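Local structure of QdtA (Thermoanaerobacterium thermosaccharolyticum, 4ZU5) at residues D32-Y37 / S113-E118; H53-Q58 / E118-R123; V59-N64 / V107-A112. The protein is a small dimeric protein of the cupin clan, with a mainly beta WxcM-like domain, whose pocket holds thymidine. One frame throughout, in Å; residues are numbered along the deposited sequence.

Contact 1. Residues D32-Y37 / S113-E118; sequences DIKRVY and SEYYDE. Unlike the reference sequence in segment 113-118: Tyr116 (reference Cys).
Arg35 brings its guanidinium edge to the carbonyl oxygen of Glu114, which lies in the guanidinium plane. Over one face of that group sits the backbone N of Tyr116, 3.2 Å above the plane. The Tyr116 ring turns its edge to Arg35 NH2, its plane 82° from the guanidinium. The Tyr115 ring takes Lys34 CB over the centre of one face, a CH-pi contact of 4.2 Å between CB and the ring centroid.

Arg35 grips Glu114 side-on. Arg35 NE and NH1 each donate to Glu114 O at 3.1 Å, so two bonds end on one oxygen and fix the rotation of the guanidinium. The side chain leaves with CG anti to the backbone N (chi1 169°) and bends at chi3, which turns NE and NH1 together onto that carbonyl. The Lys34 chain crosses Tyr115 at about a right angle, and its CD lies 3.7 Å from Tyr115 CE1. Water 1 donates to Asp32 O at 2.8 Å and to Ser113 O at 3.0 Å, and so links the two backbones.

Arg35 and Tyr116, a residue that differs from the reference sequence, belong to the thymidine pocket, which Tyr121 also lines. Lys34 and Arg35 both face Ala112 in a classic beta bulge, at the start of strand 35-40. Residues 113-118 form the loop that leaves strand 107-112. Strand 35-40 is outermost within its chain, but Arg35 to Tyr37 pair with a strand of the second subunit, and Glu24 of that subunit accepts from Tyr116 N.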
# COMPACT_ATOMS: atom_id res chain seq x y z
N ASP A 32 -5.89 13.05 -0.52
CA ASP A 32 -4.90 12.67 0.49
C ASP A 32 -5.26 11.30 1.00
O ASP A 32 -6.44 10.98 1.21
CB ASP A 32 -4.93 13.57 1.72
CG ASP A 32 -4.33 14.94 1.46
OD1 ASP A 32 -3.11 15.00 1.18
OD2 ASP A 32 -5.10 15.92 1.57
N ILE A 33 -4.24 10.52 1.29
CA ILE A 33 -4.41 9.17 1.81
C ILE A 33 -4.59 9.23 3.34
O ILE A 33 -3.63 9.49 4.10
CB ILE A 33 -3.17 8.32 1.48
CG1 ILE A 33 -2.82 8.40 -0.02
CG2 ILE A 33 -3.37 6.90 1.95
CD1 ILE A 33 -1.44 7.88 -0.36
N LYS A 34 -5.81 8.97 3.79
CA LYS A 34 -6.10 8.94 5.23
C LYS A 34 -5.96 7.51 5.74
O LYS A 34 -5.77 7.28 6.93
CB LYS A 34 -7.49 9.49 5.57
CG LYS A 34 -7.73 10.92 5.09
CD LYS A 34 -7.52 11.92 6.20
CE LYS A 34 -8.26 13.24 5.93
NZ LYS A 34 -7.59 13.97 4.80
N ARG A 35 -6.09 6.54 4.83
CA ARG A 35 -6.16 5.15 5.20
C ARG A 35 -5.70 4.23 4.08
O ARG A 35 -5.96 4.53 2.94
CB ARG A 35 -7.60 4.78 5.49
CG ARG A 35 -7.77 3.27 5.64
CD ARG A 35 -9.13 2.92 6.22
NE ARG A 35 -10.17 3.75 5.62
CZ ARG A 35 -11.27 3.22 5.10
NH1 ARG A 35 -12.22 4.03 4.60
NH2 ARG A 35 -11.44 1.90 5.18
N VAL A 36 -5.02 3.14 4.41
CA VAL A 36 -4.74 2.11 3.44
C VAL A 36 -5.18 0.80 4.07
O VAL A 36 -5.31 0.67 5.29
CB VAL A 36 -3.29 2.00 2.97
CG1 VAL A 36 -2.68 3.29 2.45
CG2 VAL A 36 -2.44 1.41 4.05
N TYR A 37 -5.56 -0.13 3.20
CA TYR A 37 -5.69 -1.49 3.62
C TYR A 37 -5.35 -2.44 2.53
O TYR A 37 -5.31 -2.08 1.36
CB TYR A 37 -7.09 -1.75 4.19
CG TYR A 37 -8.26 -1.59 3.26
CD1 TYR A 37 -8.70 -2.63 2.51
CD2 TYR A 37 -8.93 -0.38 3.13
CE1 TYR A 37 -9.77 -2.52 1.66
CE2 TYR A 37 -10.02 -0.25 2.29
CZ TYR A 37 -10.45 -1.35 1.58
OH TYR A 37 -11.50 -1.26 0.72
N SER A 113 -9.64 7.85 0.82
CA SER A 113 -9.68 9.29 1.10
C SER A 113 -10.20 9.68 2.50
O SER A 113 -10.10 10.84 2.88
CB SER A 113 -10.53 10.02 0.04
OG SER A 113 -11.91 9.79 0.19
N GLU A 114 -10.75 8.73 3.24
CA GLU A 114 -11.21 9.00 4.59
C GLU A 114 -10.95 7.87 5.52
O GLU A 114 -10.83 6.72 5.15
CB GLU A 114 -12.72 9.24 4.60
CG GLU A 114 -13.16 10.40 3.74
CD GLU A 114 -12.72 11.75 4.24
OE1 GLU A 114 -12.20 11.87 5.39
OE2 GLU A 114 -12.91 12.69 3.44
N TYR A 115 -10.88 8.19 6.81
CA TYR A 115 -10.94 7.11 7.80
C TYR A 115 -12.23 6.33 7.68
O TYR A 115 -13.24 6.87 7.24
CB TYR A 115 -10.84 7.65 9.24
CG TYR A 115 -9.62 8.55 9.45
CD1 TYR A 115 -9.72 9.94 9.32
CD2 TYR A 115 -8.38 8.00 9.76
CE1 TYR A 115 -8.62 10.76 9.49
CE2 TYR A 115 -7.26 8.81 9.96
CZ TYR A 115 -7.38 10.19 9.82
OH TYR A 115 -6.29 11.02 10.02
N TYR A 116 -12.17 5.07 8.08
CA TYR A 116 -13.30 4.19 8.16
C TYR A 116 -14.48 4.81 8.86
O TYR A 116 -14.33 5.38 9.92
CB TYR A 116 -12.89 2.93 8.90
CG TYR A 116 -14.05 2.00 9.06
CD1 TYR A 116 -14.53 1.27 7.97
CD2 TYR A 116 -14.69 1.85 10.29
CE1 TYR A 116 -15.58 0.38 8.10
CE2 TYR A 116 -15.75 0.97 10.42
CZ TYR A 116 -16.19 0.25 9.33
OH TYR A 116 -17.25 -0.61 9.49
N ASP A 117 -15.63 4.76 8.19
CA ASP A 117 -16.89 5.30 8.69
C ASP A 117 -17.95 4.27 8.33
O ASP A 117 -18.33 4.19 7.16
CB ASP A 117 -17.19 6.61 7.98
CG ASP A 117 -18.46 7.30 8.47
OD1 ASP A 117 -19.12 6.74 9.37
OD2 ASP A 117 -18.80 8.37 7.89
N GLU A 118 -18.38 3.44 9.28
CA GLU A 118 -19.41 2.45 9.00
C GLU A 118 -20.64 3.10 8.37
O GLU A 118 -21.20 2.55 7.43
CB GLU A 118 -19.81 1.63 10.24
CG GLU A 118 -20.79 0.49 9.94
CD GLU A 118 -20.37 -0.45 8.80
OE1 GLU A 118 -19.15 -0.68 8.61
OE2 GLU A 118 -21.25 -0.99 8.07
O HOH W 1 -8.44 12.88 1.54

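Contact 2. Residues H53-Q58 / E118-R123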
# COMPACT_ATOMS: atom_id res chain seq x y z
N HIS A 53 -20.10 3.16 -1.40
CA HIS A 53 -20.03 4.30 -0.47
C HIS A 53 -20.65 5.51 -1.05
O HIS A 53 -20.67 5.67 -2.27
CB HIS A 53 -18.57 4.68 -0.27
CG HIS A 53 -17.75 3.56 0.25
ND1 HIS A 53 -17.64 3.30 1.59
CD2 HIS A 53 -17.08 2.58 -0.39
CE1 HIS A 53 -16.85 2.25 1.77
NE2 HIS A 53 -16.50 1.80 0.58
N LYS A 54 -21.05 6.43 -0.18
CA LYS A 54 -21.55 7.73 -0.66
C LYS A 54 -20.47 8.81 -0.78
O LYS A 54 -20.57 9.71 -1.60
CB LYS A 54 -22.66 8.29 0.24
CG LYS A 54 -23.84 7.37 0.55
CD LYS A 54 -23.69 6.56 1.86
CE LYS A 54 -24.34 7.18 3.10
NZ LYS A 54 -25.81 6.91 3.13
N LYS A 55 -19.45 8.79 0.07
CA LYS A 55 -18.54 9.94 0.14
C LYS A 55 -17.05 9.58 -0.07
O LYS A 55 -16.21 10.44 -0.26
CB LYS A 55 -18.70 10.61 1.52
CG LYS A 55 -19.98 11.46 1.58
CD LYS A 55 -20.59 11.62 2.97
CE LYS A 55 -19.55 11.50 4.08
NZ LYS A 55 -20.07 12.04 5.37
N LEU A 56 -16.72 8.32 0.04
CA LEU A 56 -15.37 7.82 -0.01
C LEU A 56 -14.85 7.73 -1.45
O LEU A 56 -15.56 7.31 -2.35
CB LEU A 56 -15.36 6.45 0.64
CG LEU A 56 -14.00 5.79 0.80
CD1 LEU A 56 -13.14 6.63 1.74
CD2 LEU A 56 -14.07 4.37 1.32
N HIS A 57 -13.55 8.01 -1.63
CA HIS A 57 -12.88 7.86 -2.92
C HIS A 57 -11.76 6.89 -2.58
O HIS A 57 -11.20 6.94 -1.49
CB HIS A 57 -12.38 9.21 -3.45
CG HIS A 57 -13.46 10.19 -3.77
ND1 HIS A 57 -13.90 10.46 -5.05
CD2 HIS A 57 -14.16 11.01 -2.96
CE1 HIS A 57 -14.90 11.33 -5.01
NE2 HIS A 57 -15.08 11.67 -3.74
N GLN A 58 -11.50 5.95 -3.49
CA GLN A 58 -10.54 4.89 -3.29
C GLN A 58 -9.80 4.67 -4.58
O GLN A 58 -10.33 4.93 -5.67
CB GLN A 58 -11.33 3.61 -3.04
CG GLN A 58 -12.02 3.58 -1.70
CD GLN A 58 -12.46 2.15 -1.36
OE1 GLN A 58 -12.86 1.38 -2.22
NE2 GLN A 58 -12.34 1.80 -0.10
N GLU A 118 -18.38 3.44 9.28
CA GLU A 118 -19.41 2.45 9.00
C GLU A 118 -20.64 3.10 8.37
O GLU A 118 -21.20 2.55 7.43
CB GLU A 118 -19.81 1.63 10.24
CG GLU A 118 -20.79 0.49 9.94
CD GLU A 118 -20.37 -0.45 8.80
OE1 GLU A 118 -19.15 -0.68 8.61
OE2 GLU A 118 -21.25 -0.99 8.07
N THR A 119 -21.02 4.30 8.80
CA THR A 119 -22.15 4.97 8.19
C THR A 119 -22.02 5.30 6.70
O THR A 119 -22.96 5.80 6.12
CB THR A 119 -22.56 6.27 8.91
OG1 THR A 119 -21.76 7.39 8.49
CG2 THR A 119 -22.50 6.12 10.43
N ASP A 120 -20.84 5.13 6.10
CA ASP A 120 -20.72 5.44 4.68
C ASP A 120 -20.49 4.16 3.93
O ASP A 120 -20.24 4.19 2.74
CB ASP A 120 -19.55 6.42 4.45
CG ASP A 120 -19.43 6.87 3.01
OD1 ASP A 120 -20.48 7.23 2.41
OD2 ASP A 120 -18.31 6.79 2.45
N TYR A 121 -20.53 3.04 4.64
CA TYR A 121 -20.31 1.74 4.02
C TYR A 121 -21.69 1.26 3.68
O TYR A 121 -22.40 0.86 4.59
CB TYR A 121 -19.69 0.76 5.03
CG TYR A 121 -18.37 0.17 4.63
CD1 TYR A 121 -17.18 0.83 4.96
CD2 TYR A 121 -18.29 -1.05 3.97
CE1 TYR A 121 -15.94 0.32 4.61
CE2 TYR A 121 -17.05 -1.60 3.63
CZ TYR A 121 -15.87 -0.91 3.95
OH TYR A 121 -14.60 -1.41 3.65
N ILE A 122 -22.13 1.37 2.43
CA ILE A 122 -23.42 0.86 2.02
C ILE A 122 -23.31 -0.64 1.75
O ILE A 122 -22.66 -1.07 0.79
CB ILE A 122 -23.93 1.50 0.74
CG1 ILE A 122 -24.05 3.01 0.88
CG2 ILE A 122 -25.28 0.90 0.38
CD1 ILE A 122 -24.37 3.70 -0.43
N ARG A 123 -23.95 -1.44 2.60
CA ARG A 123 -23.91 -2.89 2.43
C ARG A 123 -25.24 -3.47 1.93
O ARG A 123 -25.29 -4.59 1.47
CB ARG A 123 -23.53 -3.56 3.74
CG ARG A 123 -22.04 -3.48 4.01
CD ARG A 123 -21.70 -3.66 5.49
NE ARG A 123 -20.30 -3.33 5.72
CZ ARG A 123 -19.27 -3.95 5.15
NH1 ARG A 123 -19.46 -4.98 4.32
NH2 ARG A 123 -18.03 -3.55 5.40
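The side chains of His53 and Tyr121 run alongside each other, with their rings edge to face. The His53 edge is turned to the Tyr121 face, the planes at 76° and the centroids 4.7 Å apart. The atom that touches is His53 CE1, 3.5 Å from Tyr121 CD1. Leu56 CD2 lies over the centre of one His53 face. His53 ND1 donates to Asp120 O at 3.0 Å, but the bond is bent, and the N-H comes in from above the carbonyl plane.

Asp120 reaches across to the turn at 54-56. Its CG is anti to the backbone N (chi1 -176°), which carries the carboxylate to three successive backbone amides. Lys54 N and Lys55 N donate to Asp120 OD1, at 2.8 Å and 3.0 Å, both from the syn side but out of the carboxylate plane. Weak bonds run from Lys55 N and Leu56 N to Asp120 OD2. The Lys54 chain runs antiparallel past Asp120 and crosses Ile122 at about a right angle, with Lys54 CD 3.7 Å from Ile122 CG1. Phe127 of helix 125-136 touches both Lys54 and Ile122.

Tyr121 lines the thymidine pocket, and its ring also meets those of His51 and Tyr116. His53 is thus a second-shell neighbour that covers part of one Tyr121 face. The buried Asp120 carboxylate takes its hydrogen bonds in this contact from backbone N-H groups, although Lys54 NZ and Lys55 NZ lie 5.4 and 5.7 Å from Asp120 OD1, beyond contact. Three amides on one carboxylate would probably stabilise its negative charge and hold the 53-58 loop against residues 118-123.

Contact 3. Residues V59-N64 / V107-A112; sequences VLICLN and VLLVLA
Ile61, Leu109 and Leu111 form an apolar centre on one face of an antiparallel strand pair, part of the jelly-roll beta barrel expected of the cupin clan. Ile61 CD1 lies 4.0 Å from Leu109 CD2 and equally far from Leu111 CD1. Ile61 and Leu109 run side by side, while Leu111 comes in at a slant. Leu63 extends the cluster: its CD1 meets Leu109 CD2, and its CB meets Val107 CG1. Ile23 of strand 18-24 covers Ile61 and Leu111, and Tyr38 of the second subunit packs on Ile61 and Leu63.

The other face carries Leu60, Cys62, Leu108 and Val110. Leu60 CG touches Val110 CG2 at 4.0 Å. Leu108 has CG anti to the backbone N (chi1 -177°), and its CD1 reaches back over the neighbouring strand to Ile61 O at 3.5 Å. Leu82 packs on Leu60 and Cys62 from strand 76-82, in the other sheet.

Between the two faces runs the backbone ladder. Val59 with Leu111 and Ile61 with Leu109 are hydrogen-bonded pairs; Leu60 with Val110 and Cys62 with Leu108 are non-hydrogen-bonded. Leu63 N continues the ladder to Val107 O. At the polar end, Asn64 ND2 bonds to Gly105 O, and Asn64 of the second subunit packs close by. There the pairing loosens: Val107 N reaches Asn64 O at 3.2 Å, with the donor tilted 31° from the carbonyl plane.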
# COMPACT_ATOMS: atom_id res chain seq x y z
N VAL A 59 -8.61 4.10 -4.46
CA VAL A 59 -7.86 3.56 -5.57
C VAL A 59 -7.44 2.16 -5.19
O VAL A 59 -6.82 1.95 -4.18
CB VAL A 59 -6.64 4.43 -5.87
CG1 VAL A 59 -5.69 3.81 -6.87
CG2 VAL A 59 -7.12 5.79 -6.41
N LEU A 60 -7.73 1.22 -6.07
CA LEU A 60 -7.36 -0.17 -5.86
C LEU A 60 -6.16 -0.52 -6.73
O LEU A 60 -6.09 -0.15 -7.92
CB LEU A 60 -8.52 -1.11 -6.24
CG LEU A 60 -9.67 -1.32 -5.25
CD1 LEU A 60 -10.28 -0.01 -4.75
CD2 LEU A 60 -10.78 -2.18 -5.82
N ILE A 61 -5.23 -1.29 -6.20
CA ILE A 61 -4.02 -1.68 -6.96
C ILE A 61 -3.63 -3.10 -6.62
O ILE A 61 -3.55 -3.47 -5.45
CB ILE A 61 -2.79 -0.77 -6.61
CG1 ILE A 61 -3.20 0.69 -6.55
CG2 ILE A 61 -1.63 -0.98 -7.59
CD1 ILE A 61 -2.42 1.49 -5.53
N CYS A 62 -3.36 -3.90 -7.65
CA CYS A 62 -2.97 -5.30 -7.44
C CYS A 62 -1.47 -5.40 -7.56
O CYS A 62 -0.91 -5.09 -8.62
CB CYS A 62 -3.66 -6.18 -8.46
SG CYS A 62 -3.01 -7.86 -8.29
N LEU A 63 -0.79 -5.63 -6.42
CA LEU A 63 0.65 -5.46 -6.30
C LEU A 63 1.38 -6.76 -6.68
O LEU A 63 2.57 -6.75 -6.93
CB LEU A 63 1.04 -5.06 -4.85
CG LEU A 63 0.45 -3.71 -4.42
CD1 LEU A 63 1.09 -3.24 -3.12
CD2 LEU A 63 0.67 -2.65 -5.47
N ASN A 64 0.62 -7.85 -6.76
CA ASN A 64 1.19 -9.14 -7.13
C ASN A 64 0.02 -10.04 -7.56
O ASN A 64 -1.10 -9.96 -7.01
CB ASN A 64 1.87 -9.81 -5.95
CG ASN A 64 2.67 -11.02 -6.39
OD1 ASN A 64 3.51 -10.96 -7.30
ND2 ASN A 64 2.38 -12.13 -5.75
N VAL A 107 -2.10 -9.77 -3.98
CA VAL A 107 -2.11 -8.73 -2.96
C VAL A 107 -2.86 -7.56 -3.57
O VAL A 107 -2.42 -7.05 -4.60
CB VAL A 107 -0.70 -8.19 -2.70
CG1 VAL A 107 -0.78 -6.98 -1.82
CG2 VAL A 107 0.22 -9.24 -2.10
N LEU A 108 -3.97 -7.19 -2.96
CA LEU A 108 -4.77 -6.03 -3.41
C LEU A 108 -4.59 -4.92 -2.35
O LEU A 108 -4.93 -5.14 -1.18
CB LEU A 108 -6.22 -6.46 -3.41
CG LEU A 108 -7.23 -5.40 -3.91
CD1 LEU A 108 -6.79 -4.77 -5.21
CD2 LEU A 108 -8.67 -5.90 -3.99
N LEU A 109 -4.11 -3.75 -2.78
CA LEU A 109 -3.91 -2.60 -1.92
C LEU A 109 -5.01 -1.59 -2.22
O LEU A 109 -5.34 -1.37 -3.39
CB LEU A 109 -2.57 -1.96 -2.23
CG LEU A 109 -2.30 -0.64 -1.54
CD1 LEU A 109 -2.13 -0.94 -0.05
CD2 LEU A 109 -1.02 -0.04 -2.09
N VAL A 110 -5.56 -0.99 -1.19
CA VAL A 110 -6.55 0.05 -1.38
C VAL A 110 -6.07 1.29 -0.65
O VAL A 110 -5.70 1.22 0.50
CB VAL A 110 -7.91 -0.40 -0.83
CG1 VAL A 110 -8.99 0.69 -0.99
CG2 VAL A 110 -8.31 -1.74 -1.50
N LEU A 111 -6.06 2.42 -1.35
CA LEU A 111 -5.85 3.73 -0.76
C LEU A 111 -7.19 4.45 -0.66
O LEU A 111 -7.98 4.40 -1.58
CB LEU A 111 -4.93 4.56 -1.64
CG LEU A 111 -3.71 3.84 -2.21
CD1 LEU A 111 -2.92 4.71 -3.19
CD2 LEU A 111 -2.83 3.26 -1.13
N ALA A 112 -7.48 5.11 0.45
CA ALA A 112 -8.80 5.61 0.77
C ALA A 112 -8.68 7.03 1.24
O ALA A 112 -7.75 7.36 1.98
CB ALA A 112 -9.45 4.77 1.86

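How the contacts relate
From the N terminus, the chain first enters contact 1 at residues 32-37, then contact 2 at 53-58 and contact 3 at 59-64. Contact 3 closes first, when 107-112 returns beside 59-64. Contact 1 closes next at 113-118, and contact 2 last at 118-123. Contact 3 is therefore nested within the loops of both others, while contacts 1 and 2 cross and share Glu118. Contacts 1 and 3 meet in one sheet, where strands 35-40 and 107-112 are neighbours, and both reach the second subunit. Contact 2 joins the 53-58 loop to strand 121-122 at the other sheet. Tyr116 and Tyr121 touch where contacts 1 and 2 meet at the thymidine pocket.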